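Local coordinates for avidin-related protein 4/5 (Gallus gallus, PDB 1Y55), which binds biotin with high affinity as a thermostable tetramer of the avidin family, with one site in the beta-barrel of each subunit, at residues A[82-85]-A[86-90]; A[104-107]-A[108-111]. The protein carries 1 engineered substitution. All coordinates share one frame; numbering follows the deposited sequence. Where two conformers were deposited one is given.

Interaction 1: residues A[82-85]-A[86-90]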
loop_
_atom_site.group_PDB
_atom_site.type_symbol
_atom_site.label_atom_id
_atom_site.label_comp_id
_atom_site.label_asym_id
_atom_site.label_seq_id
_atom_site.Cartn_x
_atom_site.Cartn_y
_atom_site.Cartn_z
ATOM N N PHE A 82 -1.974 -15.293 -14.290
ATOM C CA PHE A 82 -1.648 -15.158 -15.693
ATOM C C PHE A 82 -1.205 -16.500 -16.256
ATOM O O PHE A 82 -0.505 -17.260 -15.593
ATOM C CB PHE A 82 -0.524 -14.142 -15.886
ATOM C CG PHE A 82 -0.904 -12.757 -15.520
ATOM C CD1 PHE A 82 -1.732 -12.023 -16.347
ATOM C CD2 PHE A 82 -0.445 -12.174 -14.352
ATOM C CE1 PHE A 82 -2.100 -10.732 -16.004
ATOM C CE2 PHE A 82 -0.797 -10.878 -14.013
ATOM C CZ PHE A 82 -1.621 -10.153 -14.849
ATOM N N ILE A 83 -1.608 -16.760 -17.497
ATOM C CA ILE A 83 -1.161 -17.907 -18.281
ATOM C C ILE A 83 -0.334 -17.401 -19.461
ATOM O O ILE A 83 -0.826 -16.625 -20.267
ATOM C CB ILE A 83 -2.354 -18.703 -18.879
ATOM C CG1 ILE A 83 -3.397 -19.066 -17.827
ATOM C CG2 ILE A 83 -1.854 -19.960 -19.590
ATOM C CD1 ILE A 83 -4.777 -19.340 -18.425
ATOM N N ASP A 84 0.920 -17.842 -19.501
ATOM C CA ASP A 84 1.921 -17.645 -20.564
ATOM C C ASP A 84 1.502 -18.216 -21.899
ATOM O O ASP A 84 0.623 -19.059 -21.966
ATOM C CB ASP A 84 3.139 -18.544 -20.255
ATOM C CG ASP A 84 4.371 -17.803 -19.899
ATOM O OD1 ASP A 84 5.255 -18.505 -19.367
ATOM O OD2 ASP A 84 4.576 -16.584 -20.096
ATOM N N ARG A 85 2.180 -17.808 -22.966
ATOM C CA ARG A 85 2.010 -18.458 -24.273
ATOM C C ARG A 85 2.449 -19.940 -24.286
ATOM O O ARG A 85 2.147 -20.654 -25.245
ATOM C CB ARG A 85 2.749 -17.680 -25.369
ATOM C CG ARG A 85 4.201 -17.428 -25.038
ATOM C CD ARG A 85 5.048 -16.899 -26.160
ATOM N NE ARG A 85 6.392 -16.698 -25.638
ATOM C CZ ARG A 85 6.827 -15.581 -25.064
ATOM N NH1 ARG A 85 6.040 -14.511 -24.959
ATOM N NH2 ARG A 85 8.071 -15.521 -24.605
ATOM N N ASN A 86 3.180 -20.394 -23.262
ATOM C CA ASN A 86 3.518 -21.808 -23.094
ATOM C C ASN A 86 2.641 -22.534 -22.078
ATOM O O ASN A 86 2.892 -23.691 -21.757
ATOM C CB ASN A 86 4.983 -21.949 -22.680
ATOM C CG ASN A 86 5.927 -21.316 -23.666
ATOM O OD1 ASN A 86 6.789 -20.500 -23.303
ATOM N ND2 ASN A 86 5.761 -21.669 -24.927
ATOM N N GLY A 87 1.634 -21.842 -21.546
ATOM C CA GLY A 87 0.720 -22.428 -20.592
ATOM C C GLY A 87 1.188 -22.370 -19.152
ATOM O O GLY A 87 0.531 -22.933 -18.280
ATOM N N LYS A 88 2.311 -21.714 -18.885
ATOM C CA LYS A 88 2.787 -21.605 -17.511
ATOM C C LYS A 88 2.026 -20.523 -16.748
ATOM O O LYS A 88 1.754 -19.449 -17.279
ATOM C CB LYS A 88 4.272 -21.293 -17.490
ATOM C CG LYS A 88 4.892 -21.370 -16.108
ATOM C CD LYS A 88 6.380 -21.066 -16.198
ATOM C CE LYS A 88 6.637 -19.574 -16.287
ATOM N NZ LYS A 88 6.901 -18.943 -14.962
ATOM N N GLU A 89 1.694 -20.827 -15.496
ATOM C CA GLU A 89 0.895 -19.941 -14.659
ATOM C C GLU A 89 1.730 -19.240 -13.602
ATOM O O GLU A 89 2.603 -19.831 -12.973
ATOM C CB GLU A 89 -0.225 -20.732 -13.991
ATOM C CG GLU A 89 -1.213 -21.244 -15.027
ATOM C CD GLU A 89 -2.286 -22.165 -14.490
ATOM O OE1 GLU A 89 -2.099 -22.737 -13.426
ATOM O OE2 GLU A 89 -3.317 -22.330 -15.157
ATOM N N VAL A 90 1.455 -17.962 -13.417
ATOM C CA VAL A 90 2.074 -17.156 -12.374
ATOM C C VAL A 90 0.966 -16.401 -11.662
ATOM O O VAL A 90 0.069 -15.849 -12.300
ATOM C CB VAL A 90 3.084 -16.129 -12.968
ATOM C CG1 VAL A 90 3.611 -15.167 -11.901
ATOM C CG2 VAL A 90 4.250 -16.832 -13.667
HETATM O O HOH W 1 6.928 -20.257 -20.354
#
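Main-chain pairing of F82 with V90 and of I83 with E89 closes the antiparallel hairpin between strands 74-83 and 89-98 of the avidin barrel, and a type I turn from D84 to G87 joins them through a G1 beta bulge. F82 and V90 form the hydrogen-bonded pair: F82 N reaches V90 O at 2.9 Å, and V90 N returns a bond to F82 O. Their side chains share a face of the sheet, where these hydrophobic residues pack against D103 and I104 of the second subunit. On the opposite face, in the non-hydrogen-bonded pair, I83 and E89 run side by side in the same direction, with I83 CG1 4.2 Å from E89 CG. Aliphatic carbon thus meets aliphatic carbon, and the extended E89 chain carries its carboxylate on to a salt bridge with R120. G87 N closes the turn on D84 O, and D84 N donates to K88 O across the bulge over 2.9 Å. G87, at phi 86°, has the left-handed backbone of the first bulge position, which glycine adopts readily because it has no CB to press on the preceding carbonyl. I83 CG2 lies 3.7 Å from G87 CA. D84 and K88 also travel alongside each other. CG of K88 is anti to its backbone N (chi1 -171°), and a bend at chi3 (80°) brings CE to 3.5 Å from D84 OD1. The opposite charges remain apart, with D84 OD1 and K88 NZ 4.7 Å from each other, so any attraction between them is probably weak. Short polar side chains suit this exposed turn: one water donates to D84 OD1 at 2.6 Å and to N86 OD1 at 3.0 Å.

Interaction 2: residues A[104-107]-A[108-111]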
loop_
_atom_site.group_PDB
_atom_site.type_symbol
_atom_site.label_atom_id
_atom_site.label_comp_id
_atom_site.label_asym_id
_atom_site.label_seq_id
_atom_site.Cartn_x
_atom_site.Cartn_y
_atom_site.Cartn_z
ATOM N N ILE A 104 -6.825 2.116 19.523
ATOM C CA ILE A 104 -6.964 2.821 18.269
ATOM C C ILE A 104 -5.891 3.888 18.046
ATOM O O ILE A 104 -5.580 4.210 16.907
ATOM C CB ILE A 104 -8.398 3.397 18.169
ATOM C CG1 ILE A 104 -8.756 3.712 16.721
ATOM C CG2 ILE A 104 -8.570 4.626 19.066
ATOM C CD1 ILE A 104 -10.234 3.815 16.504
ATOM N N SER A 105 -5.312 4.418 19.121
ATOM C CA SER A 105 -4.232 5.396 18.997
ATOM C C SER A 105 -2.968 4.839 18.310
ATOM O O SER A 105 -2.151 5.615 17.820
ATOM C CB SER A 105 -3.882 5.991 20.369
ATOM O OG SER A 105 -3.050 5.127 21.106
ATOM N N TYR A 106 -2.815 3.511 18.271
ATOM C CA TYR A 106 -1.672 2.871 17.611
ATOM C C TYR A 106 -2.006 2.370 16.207
ATOM O O TYR A 106 -1.164 1.751 15.555
ATOM C CB TYR A 106 -1.180 1.677 18.432
ATOM C CG TYR A 106 -0.611 2.031 19.773
ATOM C CD1 TYR A 106 0.705 2.454 19.906
ATOM C CD2 TYR A 106 -1.383 1.927 20.922
ATOM C CE1 TYR A 106 1.232 2.762 21.152
ATOM C CE2 TYR A 106 -0.872 2.242 22.170
ATOM C CZ TYR A 106 0.436 2.655 22.277
ATOM O OH TYR A 106 0.951 2.968 23.517
ATOM N N ASP A 107 -3.224 2.621 15.740
ATOM C CA ASP A 107 -3.662 2.063 14.461
ATOM C C ASP A 107 -2.732 2.425 13.306
ATOM O O ASP A 107 -2.528 1.609 12.403
ATOM C CB ASP A 107 -5.083 2.505 14.134
ATOM C CG ASP A 107 -5.618 1.794 12.936
ATOM O OD1 ASP A 107 -5.961 0.607 13.076
ATOM O OD2 ASP A 107 -5.697 2.345 11.821
ATOM N N TRP A 108 -2.171 3.629 13.345
ATOM C CA TRP A 108 -1.348 4.127 12.248
ATOM C C TRP A 108 -0.195 3.192 11.877
ATOM O O TRP A 108 0.229 3.189 10.737
ATOM C CB TRP A 108 -0.781 5.526 12.583
ATOM C CG TRP A 108 0.232 5.498 13.686
ATOM C CD1 TRP A 108 -0.022 5.579 15.029
ATOM C CD2 TRP A 108 1.651 5.342 13.562
ATOM N NE1 TRP A 108 1.141 5.468 15.745
ATOM C CE2 TRP A 108 2.190 5.341 14.869
ATOM C CE3 TRP A 108 2.528 5.197 12.479
ATOM C CZ2 TRP A 108 3.560 5.187 15.118
ATOM C CZ3 TRP A 108 3.885 5.055 12.735
ATOM C CH2 TRP A 108 4.383 5.050 14.031
ATOM N N LYS A 109 0.327 2.443 12.844
ATOM C CA LYS A 109 1.520 1.620 12.645
ATOM C C LYS A 109 1.219 0.147 12.380
ATOM O O LYS A 109 2.140 -0.675 12.398
ATOM C CB LYS A 109 2.454 1.737 13.864
ATOM C CG LYS A 109 2.050 0.907 15.086
ATOM C CD LYS A 109 2.637 1.479 16.368
ATOM C CE LYS A 109 4.151 1.348 16.394
ATOM N NZ LYS A 109 4.583 -0.066 16.288
ATOM N N ALA A 110 -0.049 -0.198 12.177
ATOM C CA ALA A 110 -0.459 -1.595 12.200
ATOM C C ALA A 110 -0.449 -2.339 10.868
ATOM O O ALA A 110 -0.745 -3.534 10.869
ATOM C CB ALA A 110 -1.836 -1.718 12.844
ATOM N N THR A 111 -0.160 -1.676 9.747
ATOM C CA THR A 111 -0.323 -2.315 8.439
ATOM C C THR A 111 0.948 -2.257 7.603
ATOM O O THR A 111 1.420 -1.181 7.238
ATOM C CB THR A 111 -1.486 -1.682 7.663
ATOM O OG1 THR A 111 -2.670 -1.718 8.471
ATOM C CG2 THR A 111 -1.791 -2.482 6.416
HETATM O O HOH W 2 -3.473 5.826 14.850
HETATM O O HOH W 3 -2.952 0.607 9.825
#
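Y106 and K109 meet in a 3-10 turn of the loop between strands 89-98 and 111-120 of the avidin barrel, which carries W108, a tryptophan that touches biotin. Successive i-to-i+3 bonds wind the backbone: K109 N donates to Y106 O at 3.2 Å and A110 N to D107 O at 3.1 Å. The close packing gathers round W108. With chi1 at 68°, its CG stands between the backbone N and the carbonyl carbon, and the indole folds back along the turn. S105 O then lies in the ring plane at its edge, 3.5 Å from W108 CD1, while K109 CB sits over the centre of one face. A broad, flat indole suits this place: besides meeting the ligand it packs on V37 of the third subunit, consistent with the lid tryptophan that avidins lend to a neighbouring site. A110, small enough for this buried place, brings its CB to 3.4 Å from D107 O. D107, its CG anti to the backbone N, uses OD1 in a salt bridge with R98. Contact is looser where Y106 and K109 run side by side at the surface, K109 CD approaching the edge of the tyrosine ring at 4.1 Å from Y106 CD1 in one of the two lysine conformers. Two waters bind the backbone here: W108 N donates to one, and another donates to D107 O at 2.8 Å while lying 2.7 Å from T111 OG1.

How the interactions relate
From the N terminus, the chain first reaches residues 82-90, where interaction 1 reverses strand 74-83 into strand 89-98. That strand runs to the far end of the barrel, and the loop beyond it contains interaction 2, which leads into strand 111-120. The two contacts follow in series, neither nesting nor crossing, on opposite sides of the chain's centre; the centres of interaction 1 and interaction 2 are about 39 Å apart. Their nearest atoms are about 22 Å apart. Strand 89-98 is therefore the link between them. They come together across the tetramer instead: V90 of interaction 1 packs on I104 of the second subunit, and I104 of interaction 2 packs on V90 of that subunit.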